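Local coordinates for protein cyclin homolog (PDB 2F2C) that is a viral D-type cyclin homologue that may contribute to cellular transformation and rapid T-cell proliferation during latent herpesvirus infection, at residues L68-F73 / A177-C182; F73-S78 / D146-L151; I157-A162 / I198-L203. All coordinates share one frame; numbering follows the deposited sequence.

Contact 1 of 3, residues L68-F73 / A177-C182; sequences LDKSVF and ASTTIC
The backbones come closest at two places, Lys70 facing Ser178 with 6.5 Å between their CA atoms and Phe73 facing Cys182 with 6.8 Å. Residues 177-182 are helical throughout. Residues 68-73 run through a type I turn from Asp69 to Val72 and then enter helix 72-83. The turn presents Lys70 to the helix, and the first residues of helix 72-83 present Phe73.

Lys70 lies across the surface of helix 170-184. Its chain bends at chi2 (-65°), which lays the CG, CD and CE methylenes around the Ser178 hydroxyl. Lys70 CG and Lys70 CE each come to 3.3 Å from Ser178 OG. Further out, the chain crosses Thr179 obliquely, with Lys70 CE 3.5 Å from Thr179 OG1. Both hydroxyls are hydrogen-bonded within their own helix, Ser178 OG to the carbonyl of Tyr174 and Thr179 OG1 to that of Glu175. Across the contact, the nearest lysine atoms to both hydroxyls are its methylene carbons. The ammonium NZ forms a salt bridge with Glu175, one turn back on the same helix.

At the other end, Cys182 SG sits 3.4 Å from the carbonyl oxygen Lys70 O. Phe73 approaches with the edge of its ring. Phe73 CE2 lies 3.2 Å from Cys182 O, which is near the ring plane, and Phe73 CD2 packs on Cys182 CB. The Phe73 ring also meets His60 of helix 49-65 edge-to-face.

No hydrogen bond crosses between the two segments. The contact joins the N-terminal cyclin region to the viral cyclin region by packing, with the Lys70-Glu175 salt bridge beside it. The lysine thus has a double role: its methylenes pack on two hydroxyls already bonded within their own helix, while its charge is probably balanced by Glu175.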
ATOM      1  N   LEU A  68      -2.304   8.676 -15.663  1.00 68.44           N
ATOM      2  CA  LEU A  68      -2.079   7.829 -14.482  1.00 68.45           C
ATOM      3  C   LEU A  68      -1.402   8.561 -13.314  1.00 68.47           C
ATOM      4  O   LEU A  68      -0.615   9.504 -13.505  1.00 68.28           O
ATOM      5  CB  LEU A  68      -1.297   6.556 -14.836  1.00 67.93           C
ATOM      6  CG  LEU A  68      -1.689   5.833 -16.125  1.00 67.30           C
ATOM      7  CD1 LEU A  68      -0.787   4.654 -16.298  1.00 68.24           C
ATOM      8  CD2 LEU A  68      -3.128   5.383 -16.094  1.00 65.38           C
ATOM      9  N   ASP A  69      -1.725   8.112 -12.107  1.00 68.44           N
ATOM     10  CA  ASP A  69      -1.142   8.646 -10.891  1.00 68.42           C
ATOM     11  C   ASP A  69       0.342   8.753 -11.017  1.00 67.93           C
ATOM     12  O   ASP A  69       0.978   7.899 -11.609  1.00 67.73           O
ATOM     13  CB  ASP A  69      -1.514   7.765  -9.712  1.00 68.62           C
ATOM     14  CG  ASP A  69      -2.842   8.165  -9.099  1.00 71.32           C
ATOM     15  OD1 ASP A  69      -3.740   7.295  -8.939  1.00 74.69           O
ATOM     16  OD2 ASP A  69      -3.092   9.347  -8.760  1.00 73.81           O
ATOM     17  N   LYS A  70       0.886   9.810 -10.437  1.00 68.27           N
ATOM     18  CA  LYS A  70       2.296  10.150 -10.570  1.00 68.49           C
ATOM     19  C   LYS A  70       3.238   9.030 -10.196  1.00 69.24           C
ATOM     20  O   LYS A  70       4.416   9.080 -10.538  1.00 70.56           O
ATOM     21  CB  LYS A  70       2.648  11.358  -9.710  1.00 68.19           C
ATOM     22  CG  LYS A  70       2.189  12.692 -10.249  1.00 67.96           C
ATOM     23  CD  LYS A  70       2.880  13.046 -11.561  1.00 69.10           C
ATOM     24  CE  LYS A  70       2.643  14.484 -11.934  1.00 67.48           C
ATOM     25  NZ  LYS A  70       1.234  14.772 -11.579  1.00 69.64           N
ATOM     26  N   SER A  71       2.760   7.997  -9.524  1.00 69.37           N
ATOM     27  CA  SER A  71       3.706   7.009  -9.056  1.00 69.67           C
ATOM     28  C   SER A  71       3.774   5.703  -9.894  1.00 69.89           C
ATOM     29  O   SER A  71       4.669   4.863  -9.692  1.00 70.14           O
ATOM     30  CB  SER A  71       3.496   6.753  -7.575  1.00 68.73           C
ATOM     31  OG  SER A  71       2.898   5.519  -7.483  1.00 70.48           O
ATOM     32  N   VAL A  72       2.869   5.552 -10.856  1.00 69.87           N
ATOM     33  CA  VAL A  72       2.923   4.424 -11.799  1.00 69.66           C
ATOM     34  C   VAL A  72       4.226   4.341 -12.606  1.00 69.97           C
ATOM     35  O   VAL A  72       4.809   3.259 -12.792  1.00 70.23           O
ATOM     36  CB  VAL A  72       1.765   4.500 -12.793  1.00 69.50           C
ATOM     37  CG1 VAL A  72       1.821   3.321 -13.769  1.00 68.37           C
ATOM     38  CG2 VAL A  72       0.442   4.538 -12.038  1.00 69.23           C
ATOM     39  N   PHE A  73       4.682   5.479 -13.107  1.00 69.81           N
ATOM     40  CA  PHE A  73       5.837   5.451 -13.974  1.00 70.01           C
ATOM     41  C   PHE A  73       7.121   5.057 -13.237  1.00 70.46           C
ATOM     42  O   PHE A  73       7.805   4.136 -13.683  1.00 71.07           O
ATOM     43  CB  PHE A  73       6.005   6.746 -14.775  1.00 69.84           C
ATOM     44  CG  PHE A  73       7.173   6.723 -15.698  1.00 70.08           C
ATOM     45  CD1 PHE A  73       7.230   5.806 -16.741  1.00 70.17           C
ATOM     46  CD2 PHE A  73       8.235   7.594 -15.512  1.00 70.12           C
ATOM     47  CE1 PHE A  73       8.317   5.780 -17.604  1.00 70.29           C
ATOM     48  CE2 PHE A  73       9.317   7.572 -16.374  1.00 69.19           C
ATOM     49  CZ  PHE A  73       9.363   6.665 -17.414  1.00 69.58           C
ATOM     50  N   ALA A 177       7.182  18.991  -8.771  1.00 70.07           N
ATOM     51  CA  ALA A 177       8.323  18.132  -8.508  1.00 69.76           C
ATOM     52  C   ALA A 177       8.155  16.691  -8.988  1.00 69.48           C
ATOM     53  O   ALA A 177       9.130  16.086  -9.447  1.00 69.68           O
ATOM     54  CB  ALA A 177       8.741  18.193  -7.042  1.00 69.89           C
ATOM     55  N   SER A 178       6.949  16.135  -8.900  1.00 69.06           N
ATOM     56  CA  SER A 178       6.733  14.776  -9.427  1.00 68.78           C
ATOM     57  C   SER A 178       6.838  14.733 -10.961  1.00 69.29           C
ATOM     58  O   SER A 178       7.377  13.774 -11.520  1.00 69.15           O
ATOM     59  CB  SER A 178       5.431  14.123  -8.927  1.00 68.32           C
ATOM     60  OG  SER A 178       4.287  14.928  -9.104  1.00 66.02           O
ATOM     61  N   THR A 179       6.356  15.783 -11.629  1.00 69.51           N
ATOM     62  CA  THR A 179       6.494  15.884 -13.071  1.00 69.97           C
ATOM     63  C   THR A 179       7.976  15.885 -13.412  1.00 70.56           C
ATOM     64  O   THR A 179       8.428  15.100 -14.247  1.00 71.24           O
ATOM     65  CB  THR A 179       5.844  17.168 -13.602  1.00 70.02           C
ATOM     66  OG1 THR A 179       4.478  17.229 -13.187  1.00 69.25           O
ATOM     67  CG2 THR A 179       5.753  17.121 -15.128  1.00 70.22           C
ATOM     68  N   THR A 180       8.719  16.768 -12.748  1.00 70.87           N
ATOM     69  CA  THR A 180      10.173  16.848 -12.862  1.00 71.17           C
ATOM     70  C   THR A 180      10.889  15.514 -12.571  1.00 71.24           C
ATOM     71  O   THR A 180      11.758  15.075 -13.346  1.00 71.30           O
ATOM     72  CB  THR A 180      10.684  17.947 -11.922  1.00 71.37           C
ATOM     73  OG1 THR A 180      10.068  19.195 -12.267  1.00 71.28           O
ATOM     74  CG2 THR A 180      12.181  18.190 -12.130  1.00 71.52           C
ATOM     75  N   ILE A 181      10.532  14.862 -11.467  1.00 71.02           N
ATOM     76  CA  ILE A 181      11.154  13.567 -11.170  1.00 71.11           C
ATOM     77  C   ILE A 181      10.832  12.520 -12.258  1.00 71.53           C
ATOM     78  O   ILE A 181      11.755  11.901 -12.809  1.00 71.14           O
ATOM     79  CB  ILE A 181      10.817  13.084  -9.744  1.00 70.43           C
ATOM     80  CG1 ILE A 181      11.638  13.865  -8.729  1.00 70.25           C
ATOM     81  CG2 ILE A 181      11.167  11.659  -9.587  1.00 69.73           C
ATOM     82  CD1 ILE A 181      10.905  14.128  -7.437  1.00 70.37           C
ATOM     83  N   CYS A 182       9.541  12.371 -12.593  1.00 71.73           N
ATOM     84  CA  CYS A 182       9.116  11.417 -13.625  1.00 72.00           C
ATOM     85  C   CYS A 182       9.781  11.604 -14.978  1.00 71.87           C
ATOM     86  O   CYS A 182      10.010  10.624 -15.666  1.00 72.13           O
ATOM     87  CB  CYS A 182       7.620  11.416 -13.810  1.00 71.73           C
ATOM     88  SG  CYS A 182       6.730  10.633 -12.461  1.00 75.71           S
TER

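Contact 2 of 3, residues F73-S78 / D146-L151; sequences FPLSVS and DTEAVL
The first torsions of Leu75 and Leu151, which touch across the contact, place their branches. A chi1 of -162° turns CG of Leu75 away from its own N and toward the chain segment around Glu148. In Leu151 CG lies beside its own N (chi1 -56°), which brings both methyl groups down on the start of helix 72-83.

Leu151 spreads over Pro74 and Leu75. Leu151 CD2 touches the backbone at Leu75 CA, 3.6 Å away, and reaches Pro74 CB at 4.0 Å. Leu151 CD1 rests on Leu75 CB at 3.8 Å. The backbones are nearest here too, with Pro74 and Leu151 CA atoms 6.1 Å apart.

Leu75 CD2 points into the bend made by residues 147-149. Leu75 CD2 lies 3.5 Å from Thr147 O and 3.7 Å from Glu148 OE1. The Glu148 side chain folds back at chi2 (47°) and crosses Leu75 at about a right angle. The carboxylate has polar partners elsewhere: OE1 is in a salt bridge with Arg109 and takes a weak hydrogen bond from Ala149 N.

One turn further along the helix, Ser78 OG packs on Ala149 CB at 3.7 Å. Arg82 ties the two sides together, since its NH2 bonds both Ser78 OG and Thr147 O.

This is a loop laid along a helix by apolar packing, with Arg109 bonded to the carboxylate of Glu148 and Arg82 to Ser78 and Thr147. The loop connects helix 129-142 to helix 156-162, and such an extended linker between two helical cyclin repeats is characteristic of the cyclin fold.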
ATOM      1  N   PHE A  73       4.682   5.479 -13.107  1.00 69.81           N
ATOM      2  CA  PHE A  73       5.837   5.451 -13.974  1.00 70.01           C
ATOM      3  C   PHE A  73       7.121   5.057 -13.237  1.00 70.46           C
ATOM      4  O   PHE A  73       7.805   4.136 -13.683  1.00 71.07           O
ATOM      5  CB  PHE A  73       6.005   6.746 -14.775  1.00 69.84           C
ATOM      6  CG  PHE A  73       7.173   6.723 -15.698  1.00 70.08           C
ATOM      7  CD1 PHE A  73       7.230   5.806 -16.741  1.00 70.17           C
ATOM      8  CD2 PHE A  73       8.235   7.594 -15.512  1.00 70.12           C
ATOM      9  CE1 PHE A  73       8.317   5.780 -17.604  1.00 70.29           C
ATOM     10  CE2 PHE A  73       9.317   7.572 -16.374  1.00 69.19           C
ATOM     11  CZ  PHE A  73       9.363   6.665 -17.414  1.00 69.58           C
ATOM     12  N   PRO A  74       7.476   5.734 -12.144  1.00 70.54           N
ATOM     13  CA  PRO A  74       8.641   5.321 -11.387  1.00 70.47           C
ATOM     14  C   PRO A  74       8.635   3.815 -11.103  1.00 70.68           C
ATOM     15  O   PRO A  74       9.661   3.139 -11.321  1.00 70.45           O
ATOM     16  CB  PRO A  74       8.517   6.141 -10.107  1.00 70.16           C
ATOM     17  CG  PRO A  74       7.946   7.392 -10.582  1.00 70.61           C
ATOM     18  CD  PRO A  74       6.870   6.953 -11.563  1.00 70.70           C
ATOM     19  N   LEU A  75       7.485   3.292 -10.672  1.00 70.55           N
ATOM     20  CA  LEU A  75       7.397   1.888 -10.276  1.00 70.44           C
ATOM     21  C   LEU A  75       7.570   0.996 -11.479  1.00 70.54           C
ATOM     22  O   LEU A  75       8.280  -0.005 -11.422  1.00 71.10           O
ATOM     23  CB  LEU A  75       6.078   1.603  -9.575  1.00 70.23           C
ATOM     24  CG  LEU A  75       5.850   0.369  -8.707  1.00 70.16           C
ATOM     25  CD1 LEU A  75       5.201  -0.699  -9.514  1.00 70.80           C
ATOM     26  CD2 LEU A  75       7.117  -0.153  -8.057  1.00 71.09           C
ATOM     27  N   SER A  76       6.951   1.386 -12.582  1.00 70.36           N
ATOM     28  CA  SER A  76       7.063   0.619 -13.807  1.00 70.30           C
ATOM     29  C   SER A  76       8.503   0.617 -14.352  1.00 69.68           C
ATOM     30  O   SER A  76       8.880  -0.311 -15.056  1.00 69.82           O
ATOM     31  CB  SER A  76       6.098   1.176 -14.847  1.00 70.40           C
ATOM     32  OG  SER A  76       6.741   2.239 -15.550  1.00 73.52           O
ATOM     33  N   VAL A  77       9.286   1.656 -14.043  1.00 69.11           N
ATOM     34  CA  VAL A  77      10.720   1.695 -14.356  1.00 68.92           C
ATOM     35  C   VAL A  77      11.500   0.727 -13.457  1.00 69.30           C
ATOM     36  O   VAL A  77      12.374  -0.024 -13.904  1.00 69.15           O
ATOM     37  CB  VAL A  77      11.286   3.111 -14.181  1.00 68.60           C
ATOM     38  CG1 VAL A  77      12.785   3.117 -14.301  1.00 68.13           C
ATOM     39  CG2 VAL A  77      10.718   4.050 -15.225  1.00 70.56           C
ATOM     40  N   SER A  78      11.169   0.756 -12.172  1.00 69.90           N
ATOM     41  CA  SER A  78      11.776  -0.103 -11.202  1.00 69.65           C
ATOM     42  C   SER A  78      11.574  -1.541 -11.605  1.00 69.56           C
ATOM     43  O   SER A  78      12.549  -2.298 -11.682  1.00 69.99           O
ATOM     44  CB  SER A  78      11.150   0.136  -9.854  1.00 69.80           C
ATOM     45  OG  SER A  78      11.798  -0.673  -8.893  1.00 72.44           O
ATOM     46  N   ASP A 146       7.746  -9.957  -5.982  1.00 71.85           N
ATOM     47  CA  ASP A 146       8.221  -8.824  -5.182  1.00 71.56           C
ATOM     48  C   ASP A 146       8.280  -7.579  -6.086  1.00 71.01           C
ATOM     49  O   ASP A 146       9.359  -7.180  -6.543  1.00 70.81           O
ATOM     50  CB  ASP A 146       9.583  -9.182  -4.552  1.00 71.71           C
ATOM     51  CG  ASP A 146      10.164  -8.090  -3.627  1.00 72.43           C
ATOM     52  OD1 ASP A 146       9.612  -6.981  -3.434  1.00 72.21           O
ATOM     53  OD2 ASP A 146      11.238  -8.284  -3.031  1.00 75.03           O
ATOM     54  N   THR A 147       7.112  -6.970  -6.313  1.00 70.38           N
ATOM     55  CA  THR A 147       6.934  -5.929  -7.336  1.00 70.26           C
ATOM     56  C   THR A 147       7.070  -4.492  -6.847  1.00 70.25           C
ATOM     57  O   THR A 147       7.560  -3.626  -7.567  1.00 70.65           O
ATOM     58  CB  THR A 147       5.568  -6.070  -7.987  1.00 70.14           C
ATOM     59  OG1 THR A 147       4.569  -6.050  -6.961  1.00 70.54           O
ATOM     60  CG2 THR A 147       5.415  -7.437  -8.613  1.00 70.04           C
ATOM     61  N   GLU A 148       6.577  -4.235  -5.644  1.00 70.39           N
ATOM     62  CA  GLU A 148       6.686  -2.938  -4.973  1.00 70.24           C
ATOM     63  C   GLU A 148       8.161  -2.519  -4.731  1.00 70.07           C
ATOM     64  O   GLU A 148       9.087  -3.341  -4.896  1.00 69.83           O
ATOM     65  CB  GLU A 148       5.900  -3.020  -3.660  1.00 70.23           C
ATOM     66  CG  GLU A 148       5.346  -1.718  -3.125  1.00 71.73           C
ATOM     67  CD  GLU A 148       4.622  -0.880  -4.181  1.00 73.48           C
ATOM     68  OE1 GLU A 148       5.292  -0.062  -4.887  1.00 71.31           O
ATOM     69  OE2 GLU A 148       3.375  -1.020  -4.274  1.00 73.21           O
ATOM     70  N   ALA A 149       8.369  -1.249  -4.361  1.00 69.86           N
ATOM     71  CA  ALA A 149       9.712  -0.648  -4.153  1.00 70.22           C
ATOM     72  C   ALA A 149       9.634   0.789  -3.647  1.00 70.32           C
ATOM     73  O   ALA A 149       8.652   1.477  -3.872  1.00 70.82           O
ATOM     74  CB  ALA A 149      10.534  -0.676  -5.442  1.00 69.93           C
ATOM     75  N   VAL A 150      10.671   1.265  -2.975  1.00 70.62           N
ATOM     76  CA  VAL A 150      10.689   2.683  -2.657  1.00 71.09           C
ATOM     77  C   VAL A 150      10.892   3.497  -3.959  1.00 71.50           C
ATOM     78  O   VAL A 150      11.862   3.285  -4.681  1.00 71.55           O
ATOM     79  CB  VAL A 150      11.759   3.035  -1.622  1.00 70.75           C
ATOM     80  CG1 VAL A 150      11.904   4.543  -1.529  1.00 71.25           C
ATOM     81  CG2 VAL A 150      11.387   2.480  -0.279  1.00 69.82           C
ATOM     82  N   LEU A 151       9.958   4.399  -4.255  1.00 71.68           N
ATOM     83  CA  LEU A 151      10.019   5.211  -5.469  1.00 72.07           C
ATOM     84  C   LEU A 151      10.506   6.597  -5.139  1.00 72.38           C
ATOM     85  O   LEU A 151      10.072   7.176  -4.135  1.00 72.59           O
ATOM     86  CB  LEU A 151       8.630   5.356  -6.077  1.00 71.90           C
ATOM     87  CG  LEU A 151       7.941   4.049  -6.377  1.00 71.90           C
ATOM     88  CD1 LEU A 151       6.586   4.324  -7.005  1.00 70.72           C
ATOM     89  CD2 LEU A 151       8.845   3.285  -7.316  1.00 72.16           C
TER

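Contact 3 of 3, residues I157-A162 / I198-L203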
ATOM      1  N   ILE A 157       6.748  14.248  -0.060  1.00 72.11           N
ATOM      2  CA  ILE A 157       6.036  14.900   1.015  1.00 72.44           C
ATOM      3  C   ILE A 157       6.778  14.820   2.347  1.00 72.96           C
ATOM      4  O   ILE A 157       6.913  15.859   3.021  1.00 73.51           O
ATOM      5  CB  ILE A 157       4.566  14.406   1.102  1.00 72.87           C
ATOM      6  CG1 ILE A 157       3.826  14.736  -0.207  1.00 72.89           C
ATOM      7  CG2 ILE A 157       3.851  15.010   2.327  1.00 71.49           C
ATOM      8  CD1 ILE A 157       3.465  16.220  -0.356  1.00 74.57           C
ATOM      9  N   PRO A 158       7.223  13.624   2.765  1.00 72.73           N
ATOM     10  CA  PRO A 158       8.091  13.511   3.941  1.00 72.17           C
ATOM     11  C   PRO A 158       9.283  14.480   3.939  1.00 72.16           C
ATOM     12  O   PRO A 158       9.631  15.026   4.996  1.00 72.36           O
ATOM     13  CB  PRO A 158       8.562  12.062   3.881  1.00 71.79           C
ATOM     14  CG  PRO A 158       7.427  11.359   3.302  1.00 72.22           C
ATOM     15  CD  PRO A 158       6.868  12.290   2.240  1.00 72.68           C
ATOM     16  N   LEU A 159       9.890  14.722   2.779  1.00 71.86           N
ATOM     17  CA  LEU A 159      10.978  15.706   2.714  1.00 71.82           C
ATOM     18  C   LEU A 159      10.466  17.116   2.958  1.00 71.93           C
ATOM     19  O   LEU A 159      11.067  17.850   3.766  1.00 71.87           O
ATOM     20  CB  LEU A 159      11.770  15.634   1.399  1.00 71.88           C
ATOM     21  CG  LEU A 159      12.613  14.376   1.207  1.00 71.40           C
ATOM     22  CD1 LEU A 159      13.414  14.478  -0.067  1.00 71.86           C
ATOM     23  CD2 LEU A 159      13.514  14.159   2.407  1.00 70.06           C
ATOM     24  N   CYS A 160       9.363  17.477   2.282  1.00 71.44           N
ATOM     25  CA  CYS A 160       8.691  18.772   2.499  1.00 71.73           C
ATOM     26  C   CYS A 160       8.366  19.056   3.963  1.00 71.27           C
ATOM     27  O   CYS A 160       8.628  20.151   4.454  1.00 71.04           O
ATOM     28  CB  CYS A 160       7.393  18.865   1.696  1.00 72.19           C
ATOM     29  SG  CYS A 160       7.627  19.016  -0.071  1.00 74.22           S
ATOM     30  N   ASN A 161       7.772  18.073   4.638  1.00 71.12           N
ATOM     31  CA  ASN A 161       7.462  18.183   6.056  1.00 71.14           C
ATOM     32  C   ASN A 161       8.712  18.350   6.918  1.00 70.89           C
ATOM     33  O   ASN A 161       8.758  19.225   7.777  1.00 71.21           O
ATOM     34  CB  ASN A 161       6.664  16.975   6.536  1.00 71.36           C
ATOM     35  CG  ASN A 161       6.367  17.038   8.012  1.00 71.71           C
ATOM     36  OD1 ASN A 161       5.480  17.772   8.449  1.00 73.31           O
ATOM     37  ND2 ASN A 161       7.121  16.289   8.795  1.00 72.55           N
ATOM     38  N   ALA A 162       9.726  17.523   6.680  1.00 70.43           N
ATOM     39  CA  ALA A 162      10.979  17.631   7.418  1.00 70.07           C
ATOM     40  C   ALA A 162      11.753  18.954   7.190  1.00 70.12           C
ATOM     41  O   ALA A 162      12.371  19.487   8.121  1.00 69.78           O
ATOM     42  CB  ALA A 162      11.843  16.432   7.140  1.00 70.05           C
ATOM     43  N   ILE A 198      17.374  11.256  -5.847  1.00 71.05           N
ATOM     44  CA  ILE A 198      16.585  11.687  -7.004  1.00 71.06           C
ATOM     45  C   ILE A 198      15.510  12.693  -6.568  1.00 71.46           C
ATOM     46  O   ILE A 198      15.395  13.781  -7.141  1.00 71.48           O
ATOM     47  CB  ILE A 198      15.917  10.495  -7.688  1.00 70.84           C
ATOM     48  CG1 ILE A 198      16.946   9.453  -8.128  1.00 70.93           C
ATOM     49  CG2 ILE A 198      15.057  10.965  -8.863  1.00 70.04           C
ATOM     50  CD1 ILE A 198      16.303   8.091  -8.410  1.00 71.69           C
ATOM     51  N   CYS A 199      14.750  12.327  -5.530  1.00 72.00           N
ATOM     52  CA  CYS A 199      13.684  13.168  -4.997  1.00 71.51           C
ATOM     53  C   CYS A 199      14.169  14.503  -4.481  1.00 71.12           C
ATOM     54  O   CYS A 199      13.666  15.517  -4.902  1.00 71.41           O
ATOM     55  CB  CYS A 199      12.946  12.476  -3.869  1.00 71.46           C
ATOM     56  SG  CYS A 199      11.543  13.498  -3.356  1.00 73.85           S
ATOM     57  N   ALA A 200      15.105  14.494  -3.537  1.00 70.77           N
ATOM     58  CA  ALA A 200      15.796  15.710  -3.103  1.00 70.98           C
ATOM     59  C   ALA A 200      16.106  16.643  -4.276  1.00 71.07           C
ATOM     60  O   ALA A 200      15.801  17.836  -4.230  1.00 71.12           O
ATOM     61  CB  ALA A 200      17.118  15.351  -2.359  1.00 70.69           C
ATOM     62  N   GLY A 201      16.726  16.091  -5.315  1.00 71.21           N
ATOM     63  CA  GLY A 201      17.103  16.856  -6.487  1.00 71.90           C
ATOM     64  C   GLY A 201      15.886  17.421  -7.199  1.00 72.37           C
ATOM     65  O   GLY A 201      15.853  18.616  -7.521  1.00 72.82           O
ATOM     66  N   GLY A 202      14.880  16.578  -7.437  1.00 71.94           N
ATOM     67  CA  GLY A 202      13.658  17.045  -8.065  1.00 72.06           C
ATOM     68  C   GLY A 202      13.085  18.265  -7.357  1.00 72.19           C
ATOM     69  O   GLY A 202      12.523  19.157  -7.982  1.00 72.72           O
ATOM     70  N   LEU A 203      13.249  18.314  -6.048  1.00 72.09           N
ATOM     71  CA  LEU A 203      12.576  19.295  -5.232  1.00 72.49           C
ATOM     72  C   LEU A 203      13.346  20.594  -5.296  1.00 72.52           C
ATOM     73  O   LEU A 203      12.758  21.684  -5.399  1.00 72.44           O
ATOM     74  CB  LEU A 203      12.493  18.783  -3.793  1.00 72.59           C
ATOM     75  CG  LEU A 203      11.311  19.149  -2.907  1.00 72.87           C
ATOM     76  CD1 LEU A 203       9.977  19.000  -3.639  1.00 74.48           C
ATOM     77  CD2 LEU A 203      11.319  18.243  -1.697  1.00 73.35           C
TER
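Leu159 reaches over the start of the 198-203 segment with its CD1 methyl. Leu159 CD1 lies 3.9 Å from Cys199 SG and also 3.9 Å from the backbone Ala200 N. Leu159 CD1 is near Ala200 CB as well, at 4.4 Å. The CG of Leu159 stands beside its own backbone N (chi1 -69°), and the extended second torsion then carries CD1 outward to the neighbouring helix.

Leu203 answers from the other helix, one turn along. Leu203 CD2 fits between two residues of 157-162, 4.1 Å from Leu159 CB and 4.1 Å from Cys160 SG. Leu203 thus meets the Leu159 side chain near its base.

The helix segments pass at 10.6 Å between axes and cross at -63°. Two adjacent residues, Leu159 and Cys160, face about one turn of the other helix, Cys199 to Leu203. Leu159 also touches Ile227 and Leu228 of helix 218-228, and Ala200 packs on Leu224 and Leu228 of the same helix. Leu203 meets Ala177 of helix 170-184. The pair therefore belongs to the all-helical packing of the viral cyclin region, consistent with the cyclin fold.

All five touching residues are buried. No hydrogen bond crosses the interface, and both cysteine sulfurs act as apolar surface. The helices are held to each other here by shape and by the exclusion of water, without directional polar bonds.

Contacts 1 and 2 share Phe73 and helix 72-83, and their centres are about 12 Å apart. Contact 2 is nested inside the chain loop that contact 1 closes. They touch where Leu151 CD1 meets Ser71 O and where Cys182 packs on Pro74. Contact 3 lies about 13 Å from contact 1, centre to centre. The two alternate along the chain and meet where Ala177 and Ile181 of helix 170-184 pack on helix 195-208. Contact 2 precedes contact 3 in sequence; their centres are about 18 Å apart and their nearest atoms about 6 Å. Helix 170-184 thus connects the two cyclin family regions: one side meets residues 68-73, another the bundle around contact 3.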